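Local coordinates for protein UDP-N-acetylenolpyruvoylglucosamine reductase (Listeria monocytogenes, PDB 3TX1) that is an FAD-dependent reductase that uses NADPH to convert UDP-N-acetylenolpyruvoylglucosamine to UDP-N-acetylmuramate in peptidoglycan biosynthesis, at residues 236-241 / 274-279. Sequence-based numbering, arbitrary orientation.
Sequences PLEYPS and SLKHAG. With FAD (flavin-adenine dinucleotide), chain B; SO4 (sulfate ion), chain F.
His277 meets Pro236 through its CB, which lies 4.1 Å from Pro236 CD, while the imidazole itself turns away: CG is anti to the backbone N (chi1 -169°). At the ring edge, the backbone N of Gly279 and sulfate O1 lie in its plane, and O4 is near it. NE2 makes a weak hydrogen bond to sulfate O4, long at 3.4 Å though nearly straight. ND1 donates to the carbonyl of Lys234, the ring of Phe280 meets the imidazole at an incline, and the side chain of Ser244, the predicted proton donor, is about 5 Å from that of His277. The sulfate is probably a crystallisation additive.

The motif beside this ring is an ST turn combined with an ST motif at Ser274. Its OG accepts from the backbone N of Lys276 at 2.7 Å (144°) and from that of His277 at 2.8 Å (167°), two bonds that fix the hydroxyl oxygen in the bend. Pro236 CG packs against the same Ser274 OG by van der Waals contact at 3.4 Å, and no hydrogen bond crosses between the segments. Val282 also touches this proline, seating it against strand 281-283.

In the MurB C-terminal domain, the contact thus joins the loop following helix 217-234 to the turn between strands 271-273 and 281-283. The first loop continues to the flavin, where the carbonyl O of Ser241 approaches the FAD methyl C8M.

On the more exposed side, Lys276 runs extended past Pro236, its CD 3.7 Å from Pro236 N. NZ is hydrogen-bonded to the carbonyls of Glu232 and Gln235; Glu238 OE2 remains 4.0 Å from Lys276 NZ, too far apart for a salt bridge, though the charges are opposite.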
loop_
_atom_site.group_PDB
_atom_site.type_symbol
_atom_site.label_atom_id
_atom_site.label_comp_id
_atom_site.label_asym_id
_atom_site.label_seq_id
_atom_site.Cartn_x
_atom_site.Cartn_y
_atom_site.Cartn_z
ATOM N N PRO A 236 -5.326 -15.111 4.985
ATOM C CA PRO A 236 -5.446 -14.848 6.410
ATOM C C PRO A 236 -5.794 -13.389 6.556
ATOM O O PRO A 236 -4.903 -12.540 6.493
ATOM C CB PRO A 236 -4.031 -15.078 6.950
ATOM C CG PRO A 236 -3.134 -15.237 5.791
ATOM C CD PRO A 236 -3.921 -15.147 4.525
ATOM N N LEU A 237 -7.070 -13.053 6.672
ATOM C CA LEU A 237 -7.399 -11.639 6.815
ATOM C C LEU A 237 -7.458 -11.274 8.294
ATOM O O LEU A 237 -7.393 -10.093 8.655
ATOM C CB LEU A 237 -8.696 -11.302 6.101
ATOM C CG LEU A 237 -8.858 -11.623 4.610
ATOM C CD1 LEU A 237 -10.255 -11.160 4.151
ATOM C CD2 LEU A 237 -7.714 -11.081 3.719
ATOM N N GLU A 238 -7.556 -12.309 9.135
ATOM C CA GLU A 238 -7.603 -12.158 10.581
ATOM C C GLU A 238 -6.272 -11.611 11.138
ATOM O O GLU A 238 -6.279 -10.793 12.064
ATOM C CB GLU A 238 -8.024 -13.476 11.274
ATOM C CG GLU A 238 -7.189 -14.743 10.967
ATOM C CD GLU A 238 -7.575 -15.495 9.666
ATOM O OE1 GLU A 238 -7.377 -16.732 9.648
ATOM O OE2 GLU A 238 -8.086 -14.893 8.666
ATOM N N TYR A 239 -5.145 -12.000 10.538
ATOM C CA TYR A 239 -3.842 -11.595 11.056
ATOM C C TYR A 239 -3.271 -10.398 10.383
ATOM O O TYR A 239 -3.472 -10.222 9.192
ATOM C CB TYR A 239 -2.814 -12.700 10.856
ATOM C CG TYR A 239 -3.085 -13.888 11.699
ATOM C CD1 TYR A 239 -3.649 -15.012 11.139
ATOM C CD2 TYR A 239 -2.829 -13.867 13.057
ATOM C CE1 TYR A 239 -3.942 -16.103 11.901
ATOM C CE2 TYR A 239 -3.101 -14.957 13.831
ATOM C CZ TYR A 239 -3.665 -16.069 13.237
ATOM O OH TYR A 239 -3.984 -17.180 13.961
ATOM N N PRO A 240 -2.500 -9.581 11.120
ATOM C CA PRO A 240 -1.873 -8.510 10.357
ATOM C C PRO A 240 -0.876 -9.162 9.407
ATOM O O PRO A 240 -0.332 -10.204 9.739
ATOM C CB PRO A 240 -1.167 -7.653 11.426
ATOM C CG PRO A 240 -1.187 -8.465 12.679
ATOM C CD PRO A 240 -2.342 -9.414 12.574
ATOM N N SER A 241 -0.701 -8.602 8.213
ATOM C CA SER A 241 0.291 -9.134 7.250
ATOM C C SER A 241 0.535 -8.076 6.215
ATOM O O SER A 241 -0.109 -7.018 6.246
ATOM C CB SER A 241 -0.190 -10.411 6.527
ATOM O OG SER A 241 -1.102 -10.142 5.455
ATOM N N SER A 274 2.312 -18.154 6.567
ATOM C CA SER A 274 0.915 -18.486 6.874
ATOM C C SER A 274 0.505 -19.929 6.678
ATOM O O SER A 274 0.745 -20.505 5.633
ATOM C CB SER A 274 -0.024 -17.603 6.052
ATOM O OG SER A 274 -1.312 -18.158 6.015
ATOM N N LEU A 275 -0.146 -20.521 7.667
ATOM C CA LEU A 275 -0.675 -21.883 7.466
ATOM C C LEU A 275 -1.871 -21.862 6.543
ATOM O O LEU A 275 -2.359 -22.901 6.159
ATOM C CB LEU A 275 -1.115 -22.551 8.765
ATOM C CG LEU A 275 -0.007 -23.029 9.681
ATOM C CD1 LEU A 275 -0.606 -23.267 11.050
ATOM C CD2 LEU A 275 0.660 -24.270 9.137
ATOM N N LYS A 276 -2.353 -20.687 6.192
ATOM C CA LYS A 276 -3.491 -20.659 5.314
ATOM C C LYS A 276 -3.083 -20.362 3.858
ATOM O O LYS A 276 -3.642 -20.952 2.938
ATOM C CB LYS A 276 -4.553 -19.700 5.840
ATOM C CG LYS A 276 -5.789 -19.651 4.991
ATOM C CD LYS A 276 -6.621 -18.523 5.531
ATOM C CE LYS A 276 -8.076 -18.690 5.135
ATOM N NZ LYS A 276 -8.885 -17.755 5.956
ATOM N N HIS A 277 -2.099 -19.491 3.667
ATOM C CA HIS A 277 -1.600 -19.154 2.328
ATOM C C HIS A 277 -0.095 -19.021 2.438
ATOM O O HIS A 277 0.426 -18.044 3.002
ATOM C CB HIS A 277 -2.197 -17.823 1.866
ATOM C CG HIS A 277 -1.959 -17.523 0.418
ATOM N ND1 HIS A 277 -2.967 -17.374 -0.465
ATOM C CD2 HIS A 277 -0.785 -17.407 -0.308
ATOM C CE1 HIS A 277 -2.468 -17.132 -1.690
ATOM N NE2 HIS A 277 -1.137 -17.168 -1.607
ATOM N N ALA A 278 0.637 -19.989 1.906
ATOM C CA ALA A 278 2.075 -19.982 2.135
ATOM C C ALA A 278 2.796 -18.767 1.617
ATOM O O ALA A 278 3.929 -18.562 2.007
ATOM C CB ALA A 278 2.728 -21.236 1.615
ATOM N N GLY A 279 2.166 -17.962 0.751
ATOM C CA GLY A 279 2.827 -16.769 0.196
ATOM C C GLY A 279 2.656 -15.514 1.048
ATOM O O GLY A 279 3.076 -14.421 0.645
HETATM P PA FAD B . 1.811 1.356 1.549
HETATM O O1A FAD B . 1.692 2.337 2.666
HETATM O O2A FAD B . 2.071 -0.091 1.858
HETATM O O5B FAD B . 3.022 1.788 0.599
HETATM C C5B FAD B . 2.885 1.255 -0.715
HETATM C C4B FAD B . 3.721 2.010 -1.727
HETATM O O4B FAD B . 2.985 3.096 -2.267
HETATM C C3B FAD B . 5.014 2.605 -1.216
HETATM O O3B FAD B . 5.897 2.700 -2.361
HETATM C C2B FAD B . 4.547 4.004 -0.816
HETATM O O2B FAD B . 5.540 5.041 -0.691
HETATM C C1B FAD B . 3.645 4.321 -1.972
HETATM N N9A FAD B . 2.599 5.237 -1.554
HETATM C C8A FAD B . 1.722 5.086 -0.549
HETATM N N7A FAD B . 0.853 6.135 -0.563
HETATM C C5A FAD B . 1.155 6.964 -1.587
HETATM C C6A FAD B . 0.690 8.256 -2.155
HETATM N N6A FAD B . -0.351 8.968 -1.639
HETATM N N1A FAD B . 1.345 8.725 -3.238
HETATM C C2A FAD B . 2.363 8.082 -3.796
HETATM N N3A FAD B . 2.866 6.939 -3.328
HETATM C C4A FAD B . 2.317 6.345 -2.245
HETATM N N1 FAD B . -2.471 -5.623 -3.540
HETATM C C2 FAD B . -3.109 -5.920 -4.699
HETATM O O2 FAD B . -2.812 -5.304 -5.735
HETATM N N3 FAD B . -4.088 -6.829 -4.806
HETATM C C4 FAD B . -4.514 -7.564 -3.788
HETATM O O4 FAD B . -5.404 -8.433 -3.934
HETATM C C4X FAD B . -3.866 -7.299 -2.495
HETATM N N5 FAD B . -4.237 -7.986 -1.419
HETATM C C5X FAD B . -3.677 -7.785 -0.217
HETATM C C6 FAD B . -4.135 -8.530 0.859
HETATM C C7 FAD B . -3.610 -8.337 2.110
HETATM C C7M FAD B . -4.106 -9.165 3.266
HETATM C C8 FAD B . -2.560 -7.305 2.258
HETATM C C8M FAD B . -1.931 -7.042 3.579
HETATM C C9 FAD B . -2.111 -6.569 1.195
HETATM C C9A FAD B . -2.634 -6.777 -0.058
HETATM N N10 FAD B . -2.206 -6.017 -1.174
HETATM C C10 FAD B . -2.812 -6.270 -2.418
HETATM C "C1'" FAD B . -1.131 -5.017 -1.029
HETATM C "C2'" FAD B . -1.678 -3.646 -0.703
HETATM O "O2'" FAD B . -3.017 -3.750 -0.224
HETATM C "C3'" FAD B . -1.709 -2.759 -1.934
HETATM O "O3'" FAD B . -0.390 -2.760 -2.465
HETATM C "C4'" FAD B . -2.122 -1.344 -1.540
HETATM O "O4'" FAD B . -2.655 -0.623 -2.661
HETATM C "C5'" FAD B . -1.006 -0.572 -0.859
HETATM O "O5'" FAD B . -1.616 0.441 -0.095
HETATM P P FAD B . -0.899 1.235 1.068
HETATM O O1P FAD B . -1.668 2.500 1.190
HETATM O O2P FAD B . -0.853 0.265 2.200
HETATM O O3P FAD B . 0.564 1.473 0.566
HETATM S S SO4 F . 0.397 -17.255 -5.284
HETATM O O1 SO4 F . -0.856 -16.499 -5.514
HETATM O O2 SO4 F . 0.074 -18.669 -4.960
HETATM O O3 SO4 F . 1.273 -17.201 -6.482
HETATM O O4 SO4 F . 1.132 -16.642 -4.150
#